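Local structure of glutathione transferase (Mesorhizobium loti, 1R9C) at residues R13-M18 with L41-F46; Y67-F72 with N114-L119. The protein catalyses the manganese-dependent hydration of the antibiotic fosfomycin, which opens its epoxide ring and gives the bacterium resistance to the drug. All coordinates share one frame; numbering follows the deposited sequence.

Contact 1. Residues R13-M18 with L41-F46; sequences RDLERM and LSREKF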
loop_
_atom_site.group_PDB
_atom_site.type_symbol
_atom_site.label_atom_id
_atom_site.label_comp_id
_atom_site.label_asym_id
_atom_site.label_seq_id
_atom_site.Cartn_x
_atom_site.Cartn_y
_atom_site.Cartn_z
ATOM N N ARG A 13 -0.390 0.369 -16.568
ATOM C CA ARG A 13 -0.693 0.411 -17.993
ATOM C C ARG A 13 -0.490 -0.963 -18.648
ATOM O O ARG A 13 -1.232 -1.339 -19.571
ATOM C CB ARG A 13 0.184 1.460 -18.704
ATOM C CG ARG A 13 -0.314 2.940 -18.653
ATOM C CD ARG A 13 0.720 3.979 -19.174
ATOM N NE ARG A 13 2.020 3.879 -18.479
ATOM C CZ ARG A 13 3.155 4.457 -18.881
ATOM N NH1 ARG A 13 3.189 5.206 -19.976
ATOM N NH2 ARG A 13 4.272 4.281 -18.182
ATOM N N ASP A 14 0.518 -1.690 -18.174
ATOM C CA ASP A 14 0.964 -2.942 -18.791
ATOM C C ASP A 14 1.061 -4.044 -17.746
ATOM O O ASP A 14 2.077 -4.158 -17.060
ATOM C CB ASP A 14 2.340 -2.708 -19.452
ATOM C CG ASP A 14 2.881 -3.932 -20.186
ATOM O OD1 ASP A 14 2.364 -5.057 -20.007
ATOM O OD2 ASP A 14 3.862 -3.859 -20.964
ATOM N N LEU A 15 0.023 -4.872 -17.661
ATOM C CA LEU A 15 -0.023 -5.969 -16.699
ATOM C C LEU A 15 1.118 -6.979 -16.804
ATOM O O LEU A 15 1.524 -7.608 -15.795
ATOM C CB LEU A 15 -1.320 -6.758 -16.890
ATOM C CG LEU A 15 -2.621 -6.464 -16.160
ATOM C CD1 LEU A 15 -3.566 -7.673 -16.259
ATOM C CD2 LEU A 15 -2.386 -6.116 -14.719
ATOM N N GLU A 16 1.565 -7.221 -18.037
ATOM C CA GLU A 16 2.619 -8.196 -18.277
ATOM C C GLU A 16 3.917 -7.699 -17.683
ATOM O O GLU A 16 4.562 -8.409 -16.917
ATOM C CB GLU A 16 2.741 -8.499 -19.778
ATOM C CG GLU A 16 1.544 -9.287 -20.288
ATOM C CD GLU A 16 0.255 -8.477 -20.354
ATOM O OE1 GLU A 16 0.251 -7.327 -20.862
ATOM O OE2 GLU A 16 -0.775 -9.001 -19.901
ATOM N N ARG A 17 4.261 -6.451 -17.978
ATOM C CA ARG A 17 5.500 -5.868 -17.458
ATOM C C ARG A 17 5.445 -5.763 -15.939
ATOM O O ARG A 17 6.432 -6.050 -15.268
ATOM C CB ARG A 17 5.735 -4.494 -18.072
ATOM C CG ARG A 17 7.076 -3.870 -17.762
ATOM C CD ARG A 17 8.285 -4.692 -18.159
ATOM N NE ARG A 17 9.493 -4.213 -17.498
ATOM C CZ ARG A 17 10.602 -4.944 -17.347
ATOM N NH1 ARG A 17 10.673 -6.202 -17.800
ATOM N NH2 ARG A 17 11.646 -4.416 -16.750
ATOM N N MET A 18 4.298 -5.342 -15.395
ATOM C CA MET A 18 4.170 -5.240 -13.935
ATOM C C MET A 18 4.366 -6.625 -13.289
ATOM O O MET A 18 4.982 -6.718 -12.238
ATOM C CB MET A 18 2.827 -4.627 -13.534
ATOM C CG MET A 18 2.665 -4.443 -12.016
ATOM S SD MET A 18 3.920 -3.331 -11.311
ATOM C CE MET A 18 3.069 -2.908 -9.773
ATOM N N LEU A 41 -13.942 -8.124 -19.459
ATOM C CA LEU A 41 -13.273 -7.045 -20.182
ATOM C C LEU A 41 -12.108 -6.458 -19.399
ATOM O O LEU A 41 -11.036 -6.211 -19.940
ATOM C CB LEU A 41 -14.262 -5.951 -20.571
ATOM C CG LEU A 41 -15.395 -6.406 -21.489
ATOM C CD1 LEU A 41 -16.352 -5.254 -21.739
ATOM C CD2 LEU A 41 -14.871 -6.990 -22.822
ATOM N N SER A 42 -12.337 -6.227 -18.118
ATOM C CA SER A 42 -11.317 -5.675 -17.256
ATOM C C SER A 42 -10.291 -6.771 -16.956
ATOM O O SER A 42 -10.635 -7.964 -16.906
ATOM C CB SER A 42 -11.967 -5.149 -15.984
ATOM O OG SER A 42 -12.451 -6.218 -15.203
ATOM N N ARG A 43 -9.038 -6.361 -16.795
ATOM C CA ARG A 43 -7.936 -7.292 -16.574
ATOM C C ARG A 43 -7.236 -7.045 -15.243
ATOM O O ARG A 43 -6.733 -5.963 -14.991
ATOM C CB ARG A 43 -6.937 -7.191 -17.728
ATOM C CG ARG A 43 -7.627 -7.325 -19.089
ATOM C CD ARG A 43 -6.709 -7.553 -20.256
ATOM N NE ARG A 43 -5.658 -8.535 -19.979
ATOM C CZ ARG A 43 -4.346 -8.254 -19.955
ATOM N NH1 ARG A 43 -3.902 -7.013 -20.171
ATOM N NH2 ARG A 43 -3.479 -9.226 -19.717
ATOM N N GLU A 44 -7.213 -8.068 -14.395
ATOM C CA GLU A 44 -6.566 -7.956 -13.097
ATOM C C GLU A 44 -5.784 -9.235 -12.801
ATOM O O GLU A 44 -6.083 -10.298 -13.371
ATOM C CB GLU A 44 -7.595 -7.643 -11.992
ATOM C CG GLU A 44 -8.504 -8.794 -11.617
ATOM C CD GLU A 44 -9.680 -8.371 -10.741
ATOM O OE1 GLU A 44 -9.521 -7.474 -9.882
ATOM O OE2 GLU A 44 -10.767 -8.956 -10.914
ATOM N N LYS A 45 -4.769 -9.116 -11.943
ATOM C CA LYS A 45 -4.052 -10.259 -11.411
ATOM C C LYS A 45 -3.836 -10.064 -9.933
ATOM O O LYS A 45 -3.707 -8.923 -9.472
ATOM C CB LYS A 45 -2.663 -10.357 -12.055
ATOM C CG LYS A 45 -2.660 -10.765 -13.534
ATOM C CD LYS A 45 -1.247 -10.898 -13.988
ATOM C CE LYS A 45 -1.119 -11.578 -15.327
ATOM N NZ LYS A 45 0.295 -12.077 -15.423
ATOM N N PHE A 46 -3.788 -11.176 -9.192
ATOM C CA PHE A 46 -3.464 -11.164 -7.765
ATOM C C PHE A 46 -2.124 -11.897 -7.576
ATOM O O PHE A 46 -1.872 -12.958 -8.214
ATOM C CB PHE A 46 -4.503 -11.923 -6.946
ATOM C CG PHE A 46 -5.897 -11.345 -6.985
ATOM C CD1 PHE A 46 -6.977 -12.149 -6.659
ATOM C CD2 PHE A 46 -6.120 -10.002 -7.303
ATOM C CE1 PHE A 46 -8.283 -11.642 -6.653
ATOM C CE2 PHE A 46 -7.408 -9.486 -7.326
ATOM C CZ PHE A 46 -8.497 -10.304 -6.985
HETATM O O HOH W 1 -1.455 -5.291 -20.218
#
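Leu-15 and Glu-44 bring the two backbones nearest, their CA atoms 7.7 Å apart, where the first turn of helix 15-26 packs against the start of strand 44-49. This is a helix-on-sheet contact in the first βαβββ module of the vicinal oxygen chelate (VOC) fold, made near the surface. Leu-15 points at the strand; its CD1 lies over one face of the Arg-43 guanidinium, toward the rim, and touches Arg-43 CB at 3.7 Å, and the same methyl reaches the aliphatic part of Lys-45. The Arg-43 chain bends at its third torsion (chi3 44°), which folds the guanidinium back over this methyl. Glu-16 comes to the edge of that group in a salt bridge: Arg-43 NH2 lies 2.7 Å from Glu-16 OE2, the bond is nearly straight at 167°, and carboxylate and guanidinium are almost coplanar. Asp-35 also pairs with NH2, so two carboxylates probably share the arginine's charge. Lys-45 turns its amine to Glu-30 and Thr-19. Asp-14 is the N-cap, its OD1 taking Arg-17 N at 3.1 Å from above the carboxylate plane. The side chain of Glu-44, probably the proton acceptor, leaves the backbone away from the helix. Water 1 ties helix start to strand, accepting from Leu-15 N and Arg-43 NH1 and donating to Glu-16 OE1 at 2.7 Å.

Contact 2. Residues Y67-F72 with N114-L119; sequences YNHIAF and NHMFEL. With MN (manganese (II) ion), chain C.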
loop_
_atom_site.group_PDB
_atom_site.type_symbol
_atom_site.label_atom_id
_atom_site.label_comp_id
_atom_site.label_asym_id
_atom_site.label_seq_id
_atom_site.Cartn_x
_atom_site.Cartn_y
_atom_site.Cartn_z
ATOM N N TYR A 67 6.407 11.193 -3.275
ATOM C CA TYR A 67 7.187 10.466 -2.282
ATOM C C TYR A 67 6.293 9.544 -1.439
ATOM O O TYR A 67 6.744 8.962 -0.466
ATOM C CB TYR A 67 7.977 11.458 -1.412
ATOM C CG TYR A 67 9.154 10.832 -0.705
ATOM C CD1 TYR A 67 10.309 10.429 -1.412
ATOM C CD2 TYR A 67 9.120 10.620 0.685
ATOM C CE1 TYR A 67 11.413 9.822 -0.727
ATOM C CE2 TYR A 67 10.206 10.033 1.370
ATOM C CZ TYR A 67 11.347 9.642 0.661
ATOM O OH TYR A 67 12.395 9.055 1.356
ATOM N N ASN A 68 5.017 9.408 -1.817
ATOM C CA ASN A 68 4.197 8.329 -1.266
ATOM C C ASN A 68 4.847 7.039 -1.692
ATOM O O ASN A 68 5.258 6.901 -2.851
ATOM C CB ASN A 68 2.745 8.422 -1.801
ATOM C CG ASN A 68 2.061 9.661 -1.332
ATOM O OD1 ASN A 68 1.623 9.725 -0.192
ATOM N ND2 ASN A 68 2.014 10.696 -2.182
ATOM N N HIS A 69 4.990 6.083 -0.772
ATOM C CA HIS A 69 5.732 4.890 -1.098
ATOM C C HIS A 69 5.332 3.725 -0.171
ATOM O O HIS A 69 4.798 3.936 0.927
ATOM C CB HIS A 69 7.284 5.135 -1.152
ATOM C CG HIS A 69 7.947 5.421 0.180
ATOM N ND1 HIS A 69 8.192 6.700 0.628
ATOM C CD2 HIS A 69 8.485 4.592 1.114
ATOM C CE1 HIS A 69 8.825 6.647 1.792
ATOM N NE2 HIS A 69 9.013 5.379 2.119
ATOM N N ILE A 70 5.545 2.516 -0.668
ATOM C CA ILE A 70 5.355 1.307 0.125
ATOM C C ILE A 70 6.710 0.636 0.254
ATOM O O ILE A 70 7.406 0.437 -0.759
ATOM C CB ILE A 70 4.343 0.340 -0.571
ATOM C CG1 ILE A 70 2.944 0.958 -0.723
ATOM C CG2 ILE A 70 4.265 -1.009 0.156
ATOM C CD1 ILE A 70 2.290 1.441 0.587
ATOM N N ALA A 71 7.057 0.235 1.471
ATOM C CA ALA A 71 8.389 -0.294 1.773
ATOM C C ALA A 71 8.310 -1.724 2.273
ATOM O O ALA A 71 7.523 -2.033 3.168
ATOM C CB ALA A 71 9.142 0.608 2.806
ATOM N N PHE A 72 9.112 -2.589 1.657
ATOM C CA PHE A 72 9.264 -3.985 2.077
ATOM C C PHE A 72 10.563 -4.206 2.838
ATOM O O PHE A 72 11.568 -3.534 2.617
ATOM C CB PHE A 72 9.198 -4.902 0.838
ATOM C CG PHE A 72 7.835 -4.918 0.197
ATOM C CD1 PHE A 72 7.498 -3.979 -0.773
ATOM C CD2 PHE A 72 6.872 -5.832 0.603
ATOM C CE1 PHE A 72 6.207 -3.987 -1.343
ATOM C CE2 PHE A 72 5.580 -5.852 0.010
ATOM C CZ PHE A 72 5.271 -4.915 -0.952
ATOM N N ASN A 114 4.942 5.181 -12.327
ATOM C CA ASN A 114 5.209 6.191 -11.305
ATOM C C ASN A 114 4.933 5.824 -9.849
ATOM O O ASN A 114 4.952 6.689 -9.003
ATOM C CB ASN A 114 4.560 7.543 -11.678
ATOM C CG ASN A 114 5.088 8.069 -12.980
ATOM O OD1 ASN A 114 6.237 7.780 -13.357
ATOM N ND2 ASN A 114 4.273 8.834 -13.686
ATOM N N HIS A 115 4.701 4.554 -9.543
ATOM C CA HIS A 115 4.654 4.124 -8.149
ATOM C C HIS A 115 6.066 3.994 -7.584
ATOM O O HIS A 115 6.915 3.351 -8.210
ATOM C CB HIS A 115 3.982 2.756 -8.002
ATOM C CG HIS A 115 2.614 2.674 -8.616
ATOM N ND1 HIS A 115 2.337 1.861 -9.695
ATOM C CD2 HIS A 115 1.431 3.228 -8.252
ATOM C CE1 HIS A 115 1.052 1.958 -10.003
ATOM N NE2 HIS A 115 0.480 2.793 -9.152
ATOM N N MET A 116 6.290 4.550 -6.391
ATOM C CA MET A 116 7.576 4.370 -5.695
ATOM C C MET A 116 7.491 3.197 -4.703
ATOM O O MET A 116 6.518 3.063 -3.920
ATOM C CB MET A 116 8.013 5.649 -4.972
ATOM C CG MET A 116 9.463 5.643 -4.410
ATOM S SD MET A 116 9.774 7.015 -3.244
ATOM C CE MET A 116 10.077 8.191 -4.402
ATOM N N PHE A 117 8.528 2.376 -4.716
ATOM C CA PHE A 117 8.670 1.275 -3.748
ATOM C C PHE A 117 9.982 1.448 -3.051
ATOM O O PHE A 117 10.858 2.160 -3.569
ATOM C CB PHE A 117 8.672 -0.067 -4.480
ATOM C CG PHE A 117 7.335 -0.430 -5.054
ATOM C CD1 PHE A 117 7.036 -0.141 -6.385
ATOM C CD2 PHE A 117 6.363 -1.015 -4.247
ATOM C CE1 PHE A 117 5.764 -0.439 -6.919
ATOM C CE2 PHE A 117 5.094 -1.342 -4.766
ATOM C CZ PHE A 117 4.806 -1.054 -6.101
ATOM N N GLU A 118 10.132 0.818 -1.887
ATOM C CA GLU A 118 11.352 0.938 -1.099
ATOM C C GLU A 118 11.661 -0.484 -0.602
ATOM O O GLU A 118 10.745 -1.228 -0.277
ATOM C CB GLU A 118 11.128 1.863 0.104
ATOM C CG GLU A 118 12.337 1.922 1.059
ATOM C CD GLU A 118 12.162 2.848 2.256
ATOM O OE1 GLU A 118 11.094 3.546 2.425
ATOM O OE2 GLU A 118 13.178 2.915 3.028
ATOM N N LEU A 119 12.942 -0.850 -0.615
ATOM C CA LEU A 119 13.439 -2.033 0.098
ATOM C C LEU A 119 14.311 -1.472 1.211
ATOM O O LEU A 119 15.271 -0.743 0.938
ATOM C CB LEU A 119 14.279 -2.908 -0.846
ATOM C CG LEU A 119 13.508 -3.301 -2.112
ATOM C CD1 LEU A 119 14.451 -3.883 -3.127
ATOM C CD2 LEU A 119 12.384 -4.330 -1.763
HETATM MN MN MN C . 10.334 4.863 3.616
HETATM O O HOH W 2 4.377 6.290 -5.194
HETATM O O HOH W 3 9.567 6.516 4.877
#
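The imidazole of His-69 and the carboxylate of Glu-118 meet at the manganese with their planes 53° apart, while the Met-116 sulfur sits obliquely to the rings of both His-69 and Tyr-67. His-69 ND1 lies over one face of the Tyr-67 ring, near its rim, and the Phe-72 ring receives Phe-117 CD2 at its edge. The frame is a parallel pair of strands, 69-73 and 116-120, in the second half of the VOC fold; their sheet continues into the second subunit, which covers the outer edge of strand 69-73 as an antiparallel neighbour. Glu-118 N donates to Ile-70 O, and Phe-72 N to Glu-118 O at 2.9 Å; the bond from Ile-70 N to Met-116 O is weak. His-69, Ala-71, Met-116 and Glu-118 share the metal-bearing face, whereas Ile-70, Phe-72, Phe-117 and Leu-119 pack on the other. The metal takes His-69 NE2 at 2.1 Å, Glu-118 OE1 at 1.9 Å and water 3; His-7 of the second subunit completes the site. Glu-118 CG stands anti to the backbone N (chi1 174°) and the chain runs on extended, carrying the carboxylate past Ala-71 CB to the ion, with OE2 left for Ser-106. The bond from His-69 ND1 to Tyr-67 O, 2.9 Å, helps fix the imidazole's rotation. In the Met-aromatic contact Met-116 SD lies 4.6 Å from the centroid of the Tyr-67 ring, and Met-116 CE packs on Tyr-67 CD1 at 3.7 Å.

In chain order contact 1 comes wholly before contact 2; their centres are about 19 Å apart and their nearest atoms about 4 Å, without touching. The first joins helix 15-26 to the sheet containing strands 5-12, 29-33, 44-49 and 52-58; the second pairs strands of the other sheet, 69-73 with 116-120. Each therefore belongs to one half of the VOC fold, and both touch the second subunit. The dimer brings the halves together: the metal held by His-69 and Glu-118 of contact 2 also takes His-7 of the partner chain. The side chain of Glu-44 in contact 1 is about 8 Å from the other manganese ion of the dimer, near this chain's own His-7, consistent with its inferred role as proton acceptor.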